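Local coordinates for protein lombricine kinase (Urechis caupo, PDB 3JPZ) that catalyses the reversible transfer of a phosphoryl group between ATP and the guanidino compound lombricine, as a member of the phosphagen kinase family, at residues F3-A15 / H24-K36. Sequence-based numbering, arbitrary orientation.
Sequences FQNDAKANFPDYA and HLNFEMYQRLFGK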
# COMPACT_ATOMS: atom_id res chain seq x y z
N PHE A 3 -2.71 -1.97 29.05
CA PHE A 3 -2.91 -2.30 27.64
C PHE A 3 -2.70 -3.78 27.36
O PHE A 3 -1.64 -4.34 27.65
CB PHE A 3 -1.95 -1.50 26.76
CG PHE A 3 -1.99 -1.89 25.30
CD1 PHE A 3 -0.87 -2.42 24.68
CD2 PHE A 3 -3.15 -1.74 24.56
CE1 PHE A 3 -0.90 -2.77 23.35
CE2 PHE A 3 -3.19 -2.10 23.23
CZ PHE A 3 -2.06 -2.62 22.63
N GLN A 4 -3.72 -4.42 26.80
CA GLN A 4 -3.60 -5.78 26.29
C GLN A 4 -3.78 -5.77 24.78
O GLN A 4 -4.78 -5.28 24.27
CB GLN A 4 -4.62 -6.69 26.95
CG GLN A 4 -4.20 -7.17 28.33
CD GLN A 4 -5.34 -7.74 29.13
OE1 GLN A 4 -5.48 -7.45 30.32
NE2 GLN A 4 -6.17 -8.57 28.49
N ASN A 5 -2.80 -6.31 24.07
CA ASN A 5 -2.85 -6.35 22.62
C ASN A 5 -3.55 -7.61 22.14
O ASN A 5 -2.98 -8.42 21.41
CB ASN A 5 -1.44 -6.27 22.04
CG ASN A 5 -1.43 -5.79 20.61
OD1 ASN A 5 -2.43 -5.28 20.12
ND2 ASN A 5 -0.30 -5.95 19.94
N ASP A 6 -4.80 -7.75 22.56
CA ASP A 6 -5.53 -9.00 22.41
C ASP A 6 -6.65 -8.85 21.38
O ASP A 6 -6.78 -7.81 20.72
CB ASP A 6 -6.09 -9.43 23.76
CG ASP A 6 -7.08 -8.43 24.33
OD1 ASP A 6 -7.27 -7.36 23.71
OD2 ASP A 6 -7.68 -8.71 25.38
N ALA A 7 -7.47 -9.88 21.23
CA ALA A 7 -8.53 -9.86 20.23
C ALA A 7 -9.46 -8.66 20.40
O ALA A 7 -9.89 -8.06 19.42
CB ALA A 7 -9.31 -11.17 20.27
N LYS A 8 -9.78 -8.32 21.65
CA LYS A 8 -10.68 -7.20 21.93
C LYS A 8 -10.11 -5.89 21.42
O LYS A 8 -10.79 -5.10 20.76
CB LYS A 8 -10.94 -7.09 23.43
CG LYS A 8 -12.01 -6.08 23.82
CD LYS A 8 -12.11 -5.94 25.34
CE LYS A 8 -13.08 -4.83 25.75
NZ LYS A 8 -13.28 -4.79 27.23
N ALA A 9 -8.84 -5.65 21.73
CA ALA A 9 -8.16 -4.43 21.35
C ALA A 9 -8.05 -4.32 19.83
O ALA A 9 -7.94 -3.22 19.27
CB ALA A 9 -6.77 -4.39 21.98
N ASN A 10 -8.10 -5.47 19.15
CA ASN A 10 -7.71 -5.54 17.75
C ASN A 10 -8.85 -5.76 16.77
O ASN A 10 -8.64 -5.70 15.56
CB ASN A 10 -6.69 -6.65 17.58
CG ASN A 10 -5.29 -6.21 17.96
OD1 ASN A 10 -4.70 -5.35 17.31
ND2 ASN A 10 -4.76 -6.79 19.03
N PHE A 11 -10.05 -6.00 17.28
CA PHE A 11 -11.16 -6.34 16.43
C PHE A 11 -11.46 -5.20 15.48
O PHE A 11 -11.64 -4.07 15.91
CB PHE A 11 -12.39 -6.68 17.27
CG PHE A 11 -13.56 -7.18 16.47
CD1 PHE A 11 -13.48 -8.36 15.77
CD2 PHE A 11 -14.75 -6.46 16.45
CE1 PHE A 11 -14.57 -8.83 15.04
CE2 PHE A 11 -15.83 -6.92 15.73
CZ PHE A 11 -15.74 -8.10 15.02
N PRO A 12 -11.48 -5.48 14.17
CA PRO A 12 -11.82 -4.43 13.21
C PRO A 12 -13.19 -3.84 13.48
O PRO A 12 -14.04 -4.52 14.03
CB PRO A 12 -11.83 -5.17 11.87
CG PRO A 12 -10.91 -6.33 12.08
CD PRO A 12 -11.07 -6.73 13.51
N ASP A 13 -13.36 -2.58 13.11
CA ASP A 13 -14.66 -1.94 13.13
C ASP A 13 -15.24 -2.06 11.73
O ASP A 13 -14.82 -1.36 10.81
CB ASP A 13 -14.53 -0.47 13.53
CG ASP A 13 -15.86 0.25 13.55
OD1 ASP A 13 -16.89 -0.40 13.25
OD2 ASP A 13 -15.88 1.45 13.88
N TYR A 14 -16.21 -2.95 11.58
CA TYR A 14 -16.76 -3.23 10.26
C TYR A 14 -17.97 -2.36 9.97
O TYR A 14 -18.70 -2.61 9.03
CB TYR A 14 -17.09 -4.71 10.13
CG TYR A 14 -15.86 -5.56 9.85
CD1 TYR A 14 -15.39 -6.47 10.78
CD2 TYR A 14 -15.16 -5.41 8.66
CE1 TYR A 14 -14.25 -7.23 10.51
CE2 TYR A 14 -14.02 -6.16 8.39
CZ TYR A 14 -13.58 -7.07 9.32
OH TYR A 14 -12.44 -7.81 9.04
N ALA A 15 -18.18 -1.34 10.79
CA ALA A 15 -19.25 -0.39 10.54
C ALA A 15 -19.01 0.24 9.18
O ALA A 15 -17.89 0.68 8.88
CB ALA A 15 -19.30 0.68 11.63
N HIS A 24 -19.13 -12.18 8.31
CA HIS A 24 -18.87 -13.52 8.86
C HIS A 24 -17.89 -13.52 10.02
O HIS A 24 -17.90 -14.43 10.85
CB HIS A 24 -18.38 -14.45 7.76
CG HIS A 24 -19.37 -14.67 6.66
ND1 HIS A 24 -20.49 -15.47 6.82
CD2 HIS A 24 -19.42 -14.20 5.39
CE1 HIS A 24 -21.18 -15.47 5.70
NE2 HIS A 24 -20.56 -14.72 4.81
N LEU A 25 -17.05 -12.49 10.11
CA LEU A 25 -16.02 -12.43 11.13
C LEU A 25 -16.53 -11.65 12.34
O LEU A 25 -16.19 -10.48 12.51
CB LEU A 25 -14.75 -11.76 10.59
CG LEU A 25 -13.58 -11.73 11.57
CD1 LEU A 25 -13.15 -13.14 11.98
CD2 LEU A 25 -12.40 -10.97 10.99
N ASN A 26 -17.35 -12.30 13.15
CA ASN A 26 -17.82 -11.71 14.39
C ASN A 26 -16.72 -11.85 15.43
O ASN A 26 -15.77 -12.60 15.22
CB ASN A 26 -19.11 -12.38 14.85
CG ASN A 26 -18.95 -13.88 15.03
OD1 ASN A 26 -17.90 -14.36 15.44
ND2 ASN A 26 -20.01 -14.62 14.72
N PHE A 27 -16.85 -11.12 16.54
CA PHE A 27 -15.76 -11.05 17.50
C PHE A 27 -15.29 -12.41 18.00
O PHE A 27 -14.13 -12.59 18.37
CB PHE A 27 -16.15 -10.23 18.72
CG PHE A 27 -15.11 -10.26 19.80
CD1 PHE A 27 -13.90 -9.59 19.62
CD2 PHE A 27 -15.30 -10.98 20.96
CE1 PHE A 27 -12.93 -9.64 20.58
CE2 PHE A 27 -14.33 -11.03 21.93
CZ PHE A 27 -13.14 -10.35 21.74
N GLU A 28 -16.22 -13.35 18.02
CA GLU A 28 -15.99 -14.66 18.60
C GLU A 28 -15.06 -15.48 17.71
O GLU A 28 -14.08 -16.06 18.17
CB GLU A 28 -17.32 -15.37 18.80
CG GLU A 28 -18.20 -14.74 19.89
CD GLU A 28 -18.79 -13.39 19.49
OE1 GLU A 28 -19.07 -13.18 18.29
OE2 GLU A 28 -18.97 -12.54 20.39
N MET A 29 -15.39 -15.52 16.42
CA MET A 29 -14.51 -16.12 15.43
C MET A 29 -13.15 -15.42 15.49
O MET A 29 -12.11 -16.07 15.54
CB MET A 29 -15.11 -15.98 14.04
CG MET A 29 -14.21 -16.46 12.92
SD MET A 29 -14.98 -16.30 11.31
CE MET A 29 -16.51 -17.18 11.58
N TYR A 30 -13.18 -14.09 15.49
CA TYR A 30 -11.95 -13.31 15.54
C TYR A 30 -11.10 -13.74 16.72
O TYR A 30 -9.89 -13.90 16.59
CB TYR A 30 -12.26 -11.82 15.66
CG TYR A 30 -11.04 -10.95 15.55
CD1 TYR A 30 -10.36 -10.82 14.34
CD2 TYR A 30 -10.54 -10.25 16.65
CE1 TYR A 30 -9.25 -10.02 14.23
CE2 TYR A 30 -9.41 -9.45 16.55
CZ TYR A 30 -8.77 -9.34 15.34
OH TYR A 30 -7.65 -8.56 15.22
N GLN A 31 -11.74 -13.94 17.87
CA GLN A 31 -11.04 -14.30 19.09
C GLN A 31 -10.42 -15.68 18.96
O GLN A 31 -9.29 -15.91 19.39
CB GLN A 31 -12.02 -14.26 20.27
CG GLN A 31 -11.39 -14.21 21.64
CD GLN A 31 -12.42 -14.02 22.74
OE1 GLN A 31 -13.50 -14.61 22.70
NE2 GLN A 31 -12.09 -13.20 23.73
N ARG A 32 -11.16 -16.60 18.36
CA ARG A 32 -10.67 -17.96 18.15
C ARG A 32 -9.43 -17.96 17.28
O ARG A 32 -8.48 -18.71 17.53
CB ARG A 32 -11.74 -18.80 17.46
CG ARG A 32 -12.84 -19.27 18.37
CD ARG A 32 -13.66 -20.38 17.71
NE ARG A 32 -14.55 -19.85 16.68
CZ ARG A 32 -15.73 -19.29 16.92
NH1 ARG A 32 -16.17 -19.18 18.16
NH2 ARG A 32 -16.47 -18.84 15.91
N LEU A 33 -9.44 -17.11 16.26
CA LEU A 33 -8.39 -17.10 15.24
C LEU A 33 -7.24 -16.20 15.63
O LEU A 33 -6.13 -16.33 15.11
CB LEU A 33 -8.99 -16.66 13.90
CG LEU A 33 -10.16 -17.55 13.51
CD1 LEU A 33 -10.93 -16.99 12.31
CD2 LEU A 33 -9.65 -18.94 13.22
N PHE A 34 -7.50 -15.29 16.56
CA PHE A 34 -6.47 -14.37 17.04
C PHE A 34 -5.43 -15.16 17.82
O PHE A 34 -5.78 -15.94 18.70
CB PHE A 34 -7.11 -13.29 17.92
CG PHE A 34 -6.24 -12.09 18.13
CD1 PHE A 34 -6.27 -11.04 17.23
CD2 PHE A 34 -5.40 -12.00 19.23
CE1 PHE A 34 -5.47 -9.94 17.42
CE2 PHE A 34 -4.61 -10.90 19.42
CZ PHE A 34 -4.64 -9.87 18.52
N GLY A 35 -4.17 -14.98 17.49
CA GLY A 35 -3.11 -15.72 18.16
C GLY A 35 -2.71 -16.98 17.41
O GLY A 35 -1.71 -17.62 17.74
N LYS A 36 -3.50 -17.34 16.40
CA LYS A 36 -3.14 -18.44 15.52
C LYS A 36 -2.16 -17.95 14.45
O LYS A 36 -2.18 -16.78 14.06
CB LYS A 36 -4.37 -19.05 14.85
CG LYS A 36 -5.47 -19.44 15.81
CD LYS A 36 -6.44 -20.42 15.16
CE LYS A 36 -5.82 -21.80 15.04
NZ LYS A 36 -6.63 -22.71 14.18
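Phe11 meets both Phe27 and Tyr30, and the three rings make an aromatic cluster. The edge of Phe27 points at the face of Phe11 in a T-shaped pair, planes 86° apart, while Phe11 turns its own edge toward the face of Tyr30 in an offset edge-to-face pair with centroids 5.4 Å apart. With CG of Phe11 trans to its backbone N (chi1 -175°), the ring is carried to the start of helix 27-33, where Phe27 CA sits over one face of Phe11, and Phe11 CE1 lies 3.4 Å from Leu25 O, which meets the ring at its edge. Pro12, compact and apolar, rests its CD over one face of Tyr30, 4.1 Å from the ring centroid. Ala7 is small enough for close approach: its CB lies 3.8 Å from Gln31 CA. Ala7 CA lies 3.8 Å from the centroid of the Phe34 ring, nearly on its normal, a CH-pi contact. The short helix 7-10, capped by Asp6 OD1 at Ala9 N, thus packs against helix 27-33, capped by Asn26, within the small, mainly helical N-terminal part of a phosphagen kinase, far from the nucleotide site. Asn10 crosses Phe34 with its amide 26° from the ring plane, Asn10 ND2 being 3.1 Å from Phe34 CZ. Its short amide suits the site: ND2 donates to Asp6 O and to Asn5 OD1, itself also hydrogen-bonded to Thr134 of the second subunit, which fixes the amide's rotation, while Asn10 OD1 accepts from Gly136 N of that subunit. The Tyr30 hydroxyl reaches past the apolar cluster to hydrogen-bond Asp45 on helix 44-53. Arg139 of the second subunit hydrogen-bonds Ala9 O and Phe11 O.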